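Local structure of putative pectin lyase (Geobacillus virus E2, 7CHU) at residues N131-M142 and R168-C178; I147-F158 and M177-G188. The protein is a phage tailspike protein that probably binds and perhaps degrades a surface polysaccharide of its thermophilic host during cell invasion. One frame throughout, in Å; residues are numbered along the deposited sequence.

Contact 1 of 2, residues N131-M142 and R168-C178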
loop_
_atom_site.group_PDB
_atom_site.type_symbol
_atom_site.label_atom_id
_atom_site.label_comp_id
_atom_site.label_asym_id
_atom_site.label_seq_id
_atom_site.Cartn_x
_atom_site.Cartn_y
_atom_site.Cartn_z
ATOM N N ASN A 131 -3.434 13.474 28.605
ATOM C CA ASN A 131 -4.275 14.639 28.338
ATOM C C ASN A 131 -3.516 15.780 27.677
ATOM O O ASN A 131 -4.058 16.887 27.569
ATOM C CB ASN A 131 -4.919 15.186 29.622
ATOM C CG ASN A 131 -5.691 14.146 30.399
ATOM O OD1 ASN A 131 -5.483 14.016 31.594
ATOM N ND2 ASN A 131 -6.614 13.423 29.740
ATOM N N LYS A 132 -2.284 15.567 27.271
ATOM C CA LYS A 132 -1.491 16.635 26.679
ATOM C C LYS A 132 -0.928 16.178 25.341
ATOM O O LYS A 132 -0.703 14.986 25.129
ATOM C CB LYS A 132 -0.363 17.062 27.623
ATOM C CG LYS A 132 -0.895 17.720 28.897
ATOM C CD LYS A 132 0.233 18.190 29.793
ATOM C CE LYS A 132 -0.324 18.774 31.083
ATOM N NZ LYS A 132 0.767 19.197 32.006
ATOM N N SER A 133 -0.704 17.142 24.444
ATOM C CA SER A 133 -0.241 16.862 23.093
ATOM C C SER A 133 1.223 16.411 23.080
ATOM O O SER A 133 1.992 16.658 24.018
ATOM C CB SER A 133 -0.380 18.102 22.203
ATOM O OG SER A 133 -1.737 18.358 21.906
ATOM N N ASN A 134 1.596 15.751 21.979
ATOM C CA ASN A 134 2.981 15.378 21.670
ATOM C C ASN A 134 3.524 14.323 22.616
ATOM O O ASN A 134 4.718 14.299 22.914
ATOM C CB ASN A 134 3.900 16.606 21.657
ATOM C CG ASN A 134 3.437 17.640 20.663
ATOM O OD1 ASN A 134 2.896 17.291 19.626
ATOM N ND2 ASN A 134 3.631 18.901 20.967
ATOM N N ILE A 135 2.673 13.438 23.115
ATOM C CA ILE A 135 3.125 12.379 24.009
ATOM C C ILE A 135 3.042 11.063 23.246
ATOM O O ILE A 135 1.986 10.721 22.698
ATOM C CB ILE A 135 2.301 12.337 25.308
ATOM C CG1 ILE A 135 2.591 13.579 26.162
ATOM C CG2 ILE A 135 2.636 11.069 26.116
ATOM C CD1 ILE A 135 1.954 13.535 27.594
ATOM N N ARG A 136 4.153 10.330 23.196
ATOM C CA ARG A 136 4.194 9.018 22.567
ATOM C C ARG A 136 4.560 7.979 23.615
ATOM O O ARG A 136 5.542 8.158 24.343
ATOM C CB ARG A 136 5.209 8.989 21.428
ATOM C CG ARG A 136 4.674 9.491 20.107
ATOM C CD ARG A 136 5.664 9.163 19.010
ATOM N NE ARG A 136 6.883 9.945 19.157
ATOM C CZ ARG A 136 8.107 9.495 18.900
ATOM N NH1 ARG A 136 8.300 8.248 18.488
ATOM N NH2 ARG A 136 9.150 10.298 19.064
ATOM N N LEU A 137 3.780 6.900 23.683
ATOM C CA LEU A 137 4.063 5.764 24.559
ATOM C C LEU A 137 4.772 4.678 23.743
ATOM O O LEU A 137 4.186 4.091 22.829
ATOM C CB LEU A 137 2.785 5.216 25.182
ATOM C CG LEU A 137 1.792 6.191 25.834
ATOM C CD1 LEU A 137 0.555 5.452 26.381
ATOM C CD2 LEU A 137 2.464 7.032 26.934
ATOM N N VAL A 138 6.020 4.391 24.091
ATOM C CA VAL A 138 6.875 3.502 23.311
ATOM C C VAL A 138 7.393 2.402 24.228
ATOM O O VAL A 138 7.930 2.694 25.294
ATOM C CB VAL A 138 8.050 4.276 22.683
ATOM C CG1 VAL A 138 8.994 3.318 21.928
ATOM C CG2 VAL A 138 7.535 5.418 21.792
ATOM N N GLY A 139 7.244 1.143 23.806
ATOM C CA GLY A 139 7.817 0.011 24.497
ATOM C C GLY A 139 8.972 -0.626 23.738
ATOM O O GLY A 139 9.470 -0.108 22.740
ATOM N N ALA A 140 9.396 -1.783 24.235
ATOM C CA ALA A 140 10.528 -2.497 23.651
ATOM C C ALA A 140 10.130 -3.473 22.545
ATOM O O ALA A 140 11.012 -4.050 21.896
ATOM C CB ALA A 140 11.284 -3.252 24.742
ATOM N N GLY A 141 8.832 -3.654 22.303
ATOM C CA GLY A 141 8.339 -4.569 21.298
ATOM C C GLY A 141 6.870 -4.875 21.517
ATOM O O GLY A 141 6.395 -4.785 22.657
ATOM N N MET A 142 6.150 -5.251 20.446
ATOM C CA MET A 142 4.694 -5.444 20.507
ATOM C C MET A 142 4.244 -6.479 21.542
ATOM O O MET A 142 3.055 -6.503 21.900
ATOM C CB MET A 142 4.153 -5.857 19.134
ATOM C CG MET A 142 2.642 -5.560 18.947
ATOM S SD MET A 142 2.038 -5.920 17.265
ATOM C CE MET A 142 3.599 -5.924 16.434
ATOM N N ARG A 168 -8.062 20.286 20.958
ATOM C CA ARG A 168 -7.741 18.940 20.520
ATOM C C ARG A 168 -6.414 18.481 21.107
ATOM O O ARG A 168 -5.574 19.278 21.533
ATOM C CB ARG A 168 -7.718 18.884 19.004
ATOM C CG ARG A 168 -9.047 19.341 18.424
ATOM C CD ARG A 168 -9.130 19.060 16.964
ATOM N NE ARG A 168 -9.162 17.628 16.691
ATOM C CZ ARG A 168 -10.264 16.892 16.738
ATOM N NH1 ARG A 168 -11.432 17.456 17.055
ATOM N NH2 ARG A 168 -10.202 15.595 16.451
ATOM N N LEU A 169 -6.257 17.168 21.139
ATOM C CA LEU A 169 -4.995 16.531 21.455
ATOM C C LEU A 169 -4.289 16.209 20.146
ATOM O O LEU A 169 -4.878 15.545 19.289
ATOM C CB LEU A 169 -5.255 15.250 22.246
ATOM C CG LEU A 169 -4.145 14.802 23.162
ATOM C CD1 LEU A 169 -3.967 15.869 24.221
ATOM C CD2 LEU A 169 -4.553 13.490 23.788
ATOM N N CYS A 170 -3.034 16.649 19.996
ATOM C CA CYS A 170 -2.312 16.461 18.739
ATOM C C CYS A 170 -1.025 15.661 18.904
ATOM O O CYS A 170 -0.338 15.744 19.930
ATOM C CB CYS A 170 -1.978 17.805 18.085
ATOM S SG CYS A 170 -3.423 18.781 17.697
ATOM N N PHE A 171 -0.709 14.885 17.861
ATOM C CA PHE A 171 0.580 14.196 17.732
ATOM C C PHE A 171 0.841 13.234 18.890
ATOM O O PHE A 171 1.959 13.164 19.404
ATOM C CB PHE A 171 1.729 15.197 17.617
ATOM C CG PHE A 171 1.567 16.193 16.497
ATOM C CD1 PHE A 171 1.812 15.818 15.168
ATOM C CD2 PHE A 171 1.184 17.500 16.771
ATOM C CE1 PHE A 171 1.668 16.742 14.146
ATOM C CE2 PHE A 171 1.048 18.440 15.757
ATOM C CZ PHE A 171 1.284 18.063 14.445
ATOM N N VAL A 172 -0.183 12.504 19.324
ATOM C CA VAL A 172 -0.009 11.459 20.333
ATOM C C VAL A 172 0.145 10.116 19.630
ATOM O O VAL A 172 -0.129 9.979 18.439
ATOM C CB VAL A 172 -1.171 11.423 21.355
ATOM C CG1 VAL A 172 -1.155 12.672 22.276
ATOM C CG2 VAL A 172 -2.512 11.278 20.635
ATOM N N GLY A 173 0.589 9.106 20.366
ATOM C CA GLY A 173 0.756 7.814 19.721
ATOM C C GLY A 173 1.187 6.735 20.689
ATOM O O GLY A 173 1.540 6.995 21.848
ATOM N N ILE A 174 1.130 5.499 20.180
ATOM C CA ILE A 174 1.631 4.306 20.844
ATOM C C ILE A 174 2.504 3.571 19.830
ATOM O O ILE A 174 2.144 3.479 18.652
ATOM C CB ILE A 174 0.480 3.382 21.326
ATOM C CG1 ILE A 174 -0.465 4.117 22.304
ATOM C CG2 ILE A 174 1.038 2.097 21.960
ATOM C CD1 ILE A 174 -1.630 3.273 22.776
ATOM N N GLU A 175 3.632 3.028 20.285
ATOM C CA GLU A 175 4.515 2.231 19.440
ATOM C C GLU A 175 5.070 1.070 20.248
ATOM O O GLU A 175 5.433 1.235 21.411
ATOM C CB GLU A 175 5.691 3.044 18.869
ATOM C CG GLU A 175 5.339 4.290 18.071
ATOM C CD GLU A 175 6.591 5.145 17.783
ATOM O OE1 GLU A 175 7.683 4.566 17.607
ATOM O OE2 GLU A 175 6.501 6.392 17.760
ATOM N N LYS A 176 5.110 -0.107 19.631
ATOM C CA LYS A 176 5.903 -1.235 20.110
ATOM C C LYS A 176 5.552 -1.668 21.543
ATOM O O LYS A 176 6.426 -1.788 22.412
ATOM C CB LYS A 176 7.395 -0.897 20.003
ATOM C CG LYS A 176 7.833 -0.402 18.657
ATOM C CD LYS A 176 7.786 -1.538 17.672
ATOM C CE LYS A 176 8.269 -1.139 16.275
ATOM N NZ LYS A 176 8.268 -2.383 15.415
ATOM N N MET A 177 4.277 -1.997 21.759
ATOM C CA MET A 177 3.834 -2.541 23.039
ATOM C C MET A 177 2.445 -3.153 22.857
ATOM O O MET A 177 1.760 -2.881 21.866
ATOM C CB MET A 177 3.814 -1.462 24.140
ATOM C CG MET A 177 2.619 -0.509 24.065
ATOM S SD MET A 177 2.495 0.616 25.521
ATOM C CE MET A 177 3.982 1.515 25.272
ATOM N N CYS A 178 2.045 -3.992 23.823
ATOM C CA CYS A 178 0.748 -4.681 23.827
ATOM C C CYS A 178 -0.059 -4.213 25.033
ATOM O O CYS A 178 0.497 -4.001 26.119
ATOM C CB CYS A 178 0.903 -6.235 23.900
ATOM S SG CYS A 178 -0.680 -7.224 23.799
#
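Strand 135-139 runs parallel to strand 173-175, with axes 4.6 Å apart at 13° and three bridges, Arg136 with Gly173, Leu137 with Ile174 and Val138 with Glu175. Bonds of the ladder pass both ways, the straightest being Leu137 N to Gly173 O. Arg136 and Glu175 share one face of the sheet, where NH1 of Arg136 donates to OE2 of Glu175 at 2.7 Å. The carboxylate lies at the edge of the guanidinium, their planes 21° apart, and OE2 is met on its syn side. A bend at chi3 (-68°) turns the arginine chain toward this partner, while its NH2 binds Ala140 O of the second subunit, so the salt bridge sits at a subunit interface. Val138 lies beside Glu175, its CG2 4.1 Å from CD of the glutamate. On the other face, Leu137 CD1 approaches Ile174 CG1 at 4.4 Å, and both side chains pack on Phe160. Met177 sends its CE to within 3.9 Å of Leu137 CB. Before the strands, Ser133 OG accepts from Cys170 N at 2.9 Å and also binds Asn106 O. Asn134 OD1 lies 3.1 Å from Phe171 CB, the amide held by a bond from ND2 to Asn107 O. Parallel in-register strands from successive turns, with apolar residues turned inward and a corner at Lys176, are characteristic of the right-handed parallel beta-helix of pectate lyase-like proteins.

Contact 2 of 2, residues I147-F158 and M177-G188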
loop_
_atom_site.group_PDB
_atom_site.type_symbol
_atom_site.label_atom_id
_atom_site.label_comp_id
_atom_site.label_asym_id
_atom_site.label_seq_id
_atom_site.Cartn_x
_atom_site.Cartn_y
_atom_site.Cartn_z
ATOM N N ILE A 147 1.198 -4.383 28.816
ATOM C CA ILE A 147 0.370 -3.839 29.890
ATOM C C ILE A 147 -0.733 -4.851 30.181
ATOM O O ILE A 147 -1.484 -5.231 29.275
ATOM C CB ILE A 147 -0.211 -2.475 29.490
ATOM C CG1 ILE A 147 0.864 -1.551 28.867
ATOM C CG2 ILE A 147 -0.904 -1.821 30.667
ATOM C CD1 ILE A 147 2.049 -1.189 29.761
ATOM N N LYS A 148 -0.786 -5.350 31.415
ATOM C CA LYS A 148 -1.766 -6.342 31.839
ATOM C C LYS A 148 -2.848 -5.659 32.671
ATOM O O LYS A 148 -2.600 -5.253 33.809
ATOM C CB LYS A 148 -1.109 -7.463 32.638
ATOM C CG LYS A 148 -0.064 -8.246 31.838
ATOM C CD LYS A 148 -0.620 -9.442 31.114
ATOM C CE LYS A 148 0.512 -10.317 30.557
ATOM N NZ LYS A 148 -0.025 -11.441 29.728
ATOM N N SER A 149 -4.047 -5.554 32.122
ATOM C CA SER A 149 -5.121 -4.823 32.795
ATOM C C SER A 149 -5.872 -5.716 33.766
ATOM O O SER A 149 -6.167 -6.873 33.460
ATOM C CB SER A 149 -6.114 -4.273 31.772
ATOM O OG SER A 149 -7.100 -3.460 32.398
ATOM N N THR A 150 -6.238 -5.155 34.919
ATOM C CA THR A 150 -7.250 -5.756 35.779
ATOM C C THR A 150 -8.490 -4.883 35.862
ATOM O O THR A 150 -9.323 -5.084 36.752
ATOM C CB THR A 150 -6.720 -5.997 37.196
ATOM O OG1 THR A 150 -6.563 -4.732 37.853
ATOM C CG2 THR A 150 -5.375 -6.739 37.169
ATOM N N ILE A 151 -8.607 -3.894 34.982
ATOM C CA ILE A 151 -9.752 -2.992 34.993
ATOM C C ILE A 151 -11.009 -3.747 34.568
ATOM O O ILE A 151 -11.028 -4.426 33.532
ATOM C CB ILE A 151 -9.485 -1.796 34.072
ATOM C CG1 ILE A 151 -8.262 -1.018 34.563
ATOM C CG2 ILE A 151 -10.718 -0.921 33.931
ATOM C CD1 ILE A 151 -7.888 0.118 33.637
ATOM N N THR A 152 -12.066 -3.633 35.368
ATOM C CA THR A 152 -13.327 -4.309 35.071
ATOM C C THR A 152 -14.522 -3.372 34.997
ATOM O O THR A 152 -15.653 -3.855 34.853
ATOM C CB THR A 152 -13.652 -5.379 36.132
ATOM O OG1 THR A 152 -13.783 -4.747 37.414
ATOM C CG2 THR A 152 -12.571 -6.459 36.183
ATOM N N ASN A 153 -14.327 -2.061 35.117
ATOM C CA ASN A 153 -15.455 -1.137 35.159
ATOM C C ASN A 153 -15.742 -0.513 33.803
ATOM O O ASN A 153 -16.463 0.494 33.729
ATOM C CB ASN A 153 -15.231 -0.042 36.206
ATOM C CG ASN A 153 -13.990 0.784 35.908
ATOM O OD1 ASN A 153 -13.388 0.654 34.839
ATOM N ND2 ASN A 153 -13.602 1.621 36.839
ATOM N N GLY A 154 -15.215 -1.099 32.728
ATOM C CA GLY A 154 -15.453 -0.580 31.398
ATOM C C GLY A 154 -14.561 0.574 30.990
ATOM O O GLY A 154 -14.689 1.060 29.861
ATOM N N ASN A 155 -13.658 1.026 31.861
ATOM C CA ASN A 155 -12.754 2.112 31.511
ATOM C C ASN A 155 -11.641 1.620 30.597
ATOM O O ASN A 155 -11.349 0.424 30.546
ATOM C CB ASN A 155 -12.127 2.727 32.765
ATOM C CG ASN A 155 -12.952 3.884 33.327
ATOM O OD1 ASN A 155 -13.877 4.377 32.681
ATOM N ND2 ASN A 155 -12.619 4.314 34.539
ATOM N N PRO A 156 -10.991 2.533 29.878
ATOM C CA PRO A 156 -9.830 2.144 29.069
ATOM C C PRO A 156 -8.576 1.998 29.918
ATOM O O PRO A 156 -8.475 2.550 31.012
ATOM C CB PRO A 156 -9.688 3.296 28.070
ATOM C CG PRO A 156 -10.369 4.466 28.718
ATOM C CD PRO A 156 -11.475 3.890 29.553
ATOM N N VAL A 157 -7.627 1.210 29.397
ATOM C CA VAL A 157 -6.304 1.125 30.015
ATOM C C VAL A 157 -5.556 2.431 29.796
ATOM O O VAL A 157 -5.064 3.056 30.743
ATOM C CB VAL A 157 -5.515 -0.073 29.453
ATOM C CG1 VAL A 157 -4.152 -0.161 30.110
ATOM C CG2 VAL A 157 -6.251 -1.358 29.687
ATOM N N PHE A 158 -5.496 2.884 28.540
ATOM C CA PHE A 158 -4.938 4.184 28.184
ATOM C C PHE A 158 -6.056 5.025 27.589
ATOM O O PHE A 158 -6.599 4.669 26.538
ATOM C CB PHE A 158 -3.805 4.054 27.158
ATOM C CG PHE A 158 -2.560 3.426 27.691
ATOM C CD1 PHE A 158 -1.929 3.942 28.818
ATOM C CD2 PHE A 158 -1.992 2.339 27.041
ATOM C CE1 PHE A 158 -0.759 3.369 29.293
ATOM C CE2 PHE A 158 -0.825 1.766 27.508
ATOM C CZ PHE A 158 -0.209 2.271 28.633
ATOM N N MET A 177 4.277 -1.997 21.759
ATOM C CA MET A 177 3.834 -2.541 23.039
ATOM C C MET A 177 2.445 -3.153 22.857
ATOM O O MET A 177 1.760 -2.881 21.866
ATOM C CB MET A 177 3.814 -1.462 24.140
ATOM C CG MET A 177 2.619 -0.509 24.065
ATOM S SD MET A 177 2.495 0.616 25.521
ATOM C CE MET A 177 3.982 1.515 25.272
ATOM N N CYS A 178 2.045 -3.992 23.823
ATOM C CA CYS A 178 0.748 -4.681 23.827
ATOM C C CYS A 178 -0.059 -4.213 25.033
ATOM O O CYS A 178 0.497 -4.001 26.119
ATOM C CB CYS A 178 0.903 -6.235 23.900
ATOM S SG CYS A 178 -0.680 -7.224 23.799
ATOM N N ILE A 179 -1.367 -4.044 24.840
ATOM C CA ILE A 179 -2.325 -3.922 25.937
ATOM C C ILE A 179 -3.123 -5.220 25.986
ATOM O O ILE A 179 -3.802 -5.574 25.013
ATOM C CB ILE A 179 -3.260 -2.715 25.766
ATOM C CG1 ILE A 179 -2.495 -1.410 25.978
ATOM C CG2 ILE A 179 -4.413 -2.808 26.785
ATOM C CD1 ILE A 179 -1.753 -0.902 24.728
ATOM N N ASP A 180 -3.040 -5.933 27.110
ATOM C CA ASP A 180 -3.707 -7.223 27.291
ATOM C C ASP A 180 -4.778 -7.057 28.366
ATOM O O ASP A 180 -4.453 -6.885 29.554
ATOM C CB ASP A 180 -2.687 -8.298 27.666
ATOM C CG ASP A 180 -3.314 -9.664 27.941
ATOM O OD1 ASP A 180 -4.569 -9.828 27.871
ATOM O OD2 ASP A 180 -2.527 -10.592 28.245
ATOM N N GLY A 181 -6.056 -7.114 27.943
ATOM C CA GLY A 181 -7.182 -6.907 28.848
ATOM C C GLY A 181 -7.493 -8.084 29.748
ATOM O O GLY A 181 -8.309 -7.949 30.668
ATOM N N GLN A 182 -6.849 -9.229 29.505
ATOM C CA GLN A 182 -7.009 -10.440 30.318
ATOM C C GLN A 182 -8.478 -10.855 30.414
ATOM O O GLN A 182 -8.914 -11.408 31.427
ATOM C CB GLN A 182 -6.391 -10.273 31.712
ATOM C CG GLN A 182 -4.904 -9.838 31.678
ATOM C CD GLN A 182 -4.223 -9.921 33.036
ATOM O OE1 GLN A 182 -3.565 -10.910 33.327
ATOM N NE2 GLN A 182 -4.341 -8.867 33.858
ATOM N N ASN A 183 -9.243 -10.588 29.351
ATOM C CA ASN A 183 -10.670 -10.909 29.280
ATOM C C ASN A 183 -11.492 -10.127 30.288
ATOM O O ASN A 183 -12.658 -10.455 30.527
ATOM C CB ASN A 183 -10.913 -12.410 29.447
ATOM C CG ASN A 183 -10.305 -13.211 28.314
ATOM O OD1 ASN A 183 -9.552 -14.155 28.535
ATOM N ND2 ASN A 183 -10.596 -12.801 27.095
ATOM N N ASN A 184 -10.918 -9.077 30.864
ATOM C CA ASN A 184 -11.666 -8.206 31.753
ATOM C C ASN A 184 -12.500 -7.196 30.968
ATOM O O ASN A 184 -12.261 -6.933 29.784
ATOM C CB ASN A 184 -10.721 -7.483 32.703
ATOM C CG ASN A 184 -10.033 -8.435 33.650
ATOM O OD1 ASN A 184 -8.811 -8.423 33.806
ATOM N ND2 ASN A 184 -10.814 -9.283 34.271
ATOM N N ASP A 185 -13.490 -6.619 31.651
ATOM C CA ASP A 185 -14.343 -5.587 31.048
ATOM C C ASP A 185 -13.620 -4.244 31.099
ATOM O O ASP A 185 -13.857 -3.396 31.972
ATOM C CB ASP A 185 -15.696 -5.513 31.739
ATOM C CG ASP A 185 -16.633 -4.526 31.073
ATOM O OD1 ASP A 185 -16.293 -3.958 30.002
ATOM O OD2 ASP A 185 -17.724 -4.313 31.630
ATOM N N CYS A 186 -12.718 -4.056 30.132
ATOM C CA CYS A 186 -11.976 -2.815 29.945
ATOM C C CYS A 186 -11.849 -2.546 28.452
ATOM O O CYS A 186 -11.933 -3.466 27.637
ATOM C CB CYS A 186 -10.592 -2.860 30.610
ATOM S SG CYS A 186 -9.460 -4.075 29.860
ATOM N N ILE A 187 -11.697 -1.270 28.094
ATOM C CA ILE A 187 -11.287 -0.860 26.756
ATOM C C ILE A 187 -9.759 -0.883 26.722
ATOM O O ILE A 187 -9.114 -0.509 27.699
ATOM C CB ILE A 187 -11.842 0.540 26.422
ATOM C CG1 ILE A 187 -13.384 0.508 26.373
ATOM C CG2 ILE A 187 -11.226 1.085 25.094
ATOM C CD1 ILE A 187 -14.027 1.885 26.489
ATOM N N GLY A 188 -9.171 -1.350 25.627
ATOM C CA GLY A 188 -7.722 -1.364 25.580
ATOM C C GLY A 188 -7.172 0.035 25.483
ATOM O O GLY A 188 -6.414 0.486 26.348
HETATM O O HOH W 1 -17.950 -5.248 34.783
#
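Lys148, bent at chi2 (-91°), reaches over to Asp180, its NZ 3.0 Å from OD2 on the anti side of the carboxylate, in a salt bridge between side chains that share one face of the sheet. The other oxygen, OD1, accepts from Gln182 N in an Asx turn, which ties the carboxylate to the start of the following loop. Gln182 lies roughly perpendicular to the lysine chain, and its NE2 donates to Ser149 O at 2.7 Å, coming from above the carbonyl plane rather than along a lone pair. On the opposite face, Ile147 CB lies 4.3 Å from Ile179 CG1. The Val157 and Ile179 side chains run antiparallel alongside each other, CG2 to CG2 at 3.7 Å. Phe158 brings CE2 to 3.9 Å from Ile179 CG1, with CD1 of that isoleucine at the ring edge; the sulfur of Met177 adds an oblique Met-aromatic contact. Two separate parallel ladders carry these groups: strands 147-149 and 177-180, inclined by 9°, and the bridge of Pro156 with Ile187, the register shifting by one between them. This is stacking of successive coils of a parallel beta-helix, loops included. Where the first ladder ends, Ser149 OG accepts from Ile151 N in an ST turn, and Ile151 CB packs on Cys186 CB at 3.8 Å. Farther out, Gly154 N donates to Asp185 O, while Asn153 OD1 accepts from Asn155 N in an Asx turn. Asp185 OD1 is held by Asn209 ND2, and a water donates to Thr152 O and, at 3.3 Å, to Asp185 OD2.

Overall arrangement
Contacts 1 and 2, their centres about 17 Å apart, follow the chain through successive turns of one beta-helix: their segments alternate in sequence and share Met177 and Cys178, just past the corner at Lys176. Contact 1 is the more buried, with 17 of 23 touching residues buried against 12 of 23 in contact 2. They meet inside, where Leu137 CD1 lies 3.8 Å from Phe158 CD1. Each pairs an apolar inner face with a salt bridge on the other, but Arg136 of contact 1 also hydrogen-bonds a neighbouring subunit, whereas Lys148 of contact 2 packs on one and Asp180 leads into a polar loop. Regular strand pairing dominates contact 1; Asx and ST turns and a water mark contact 2.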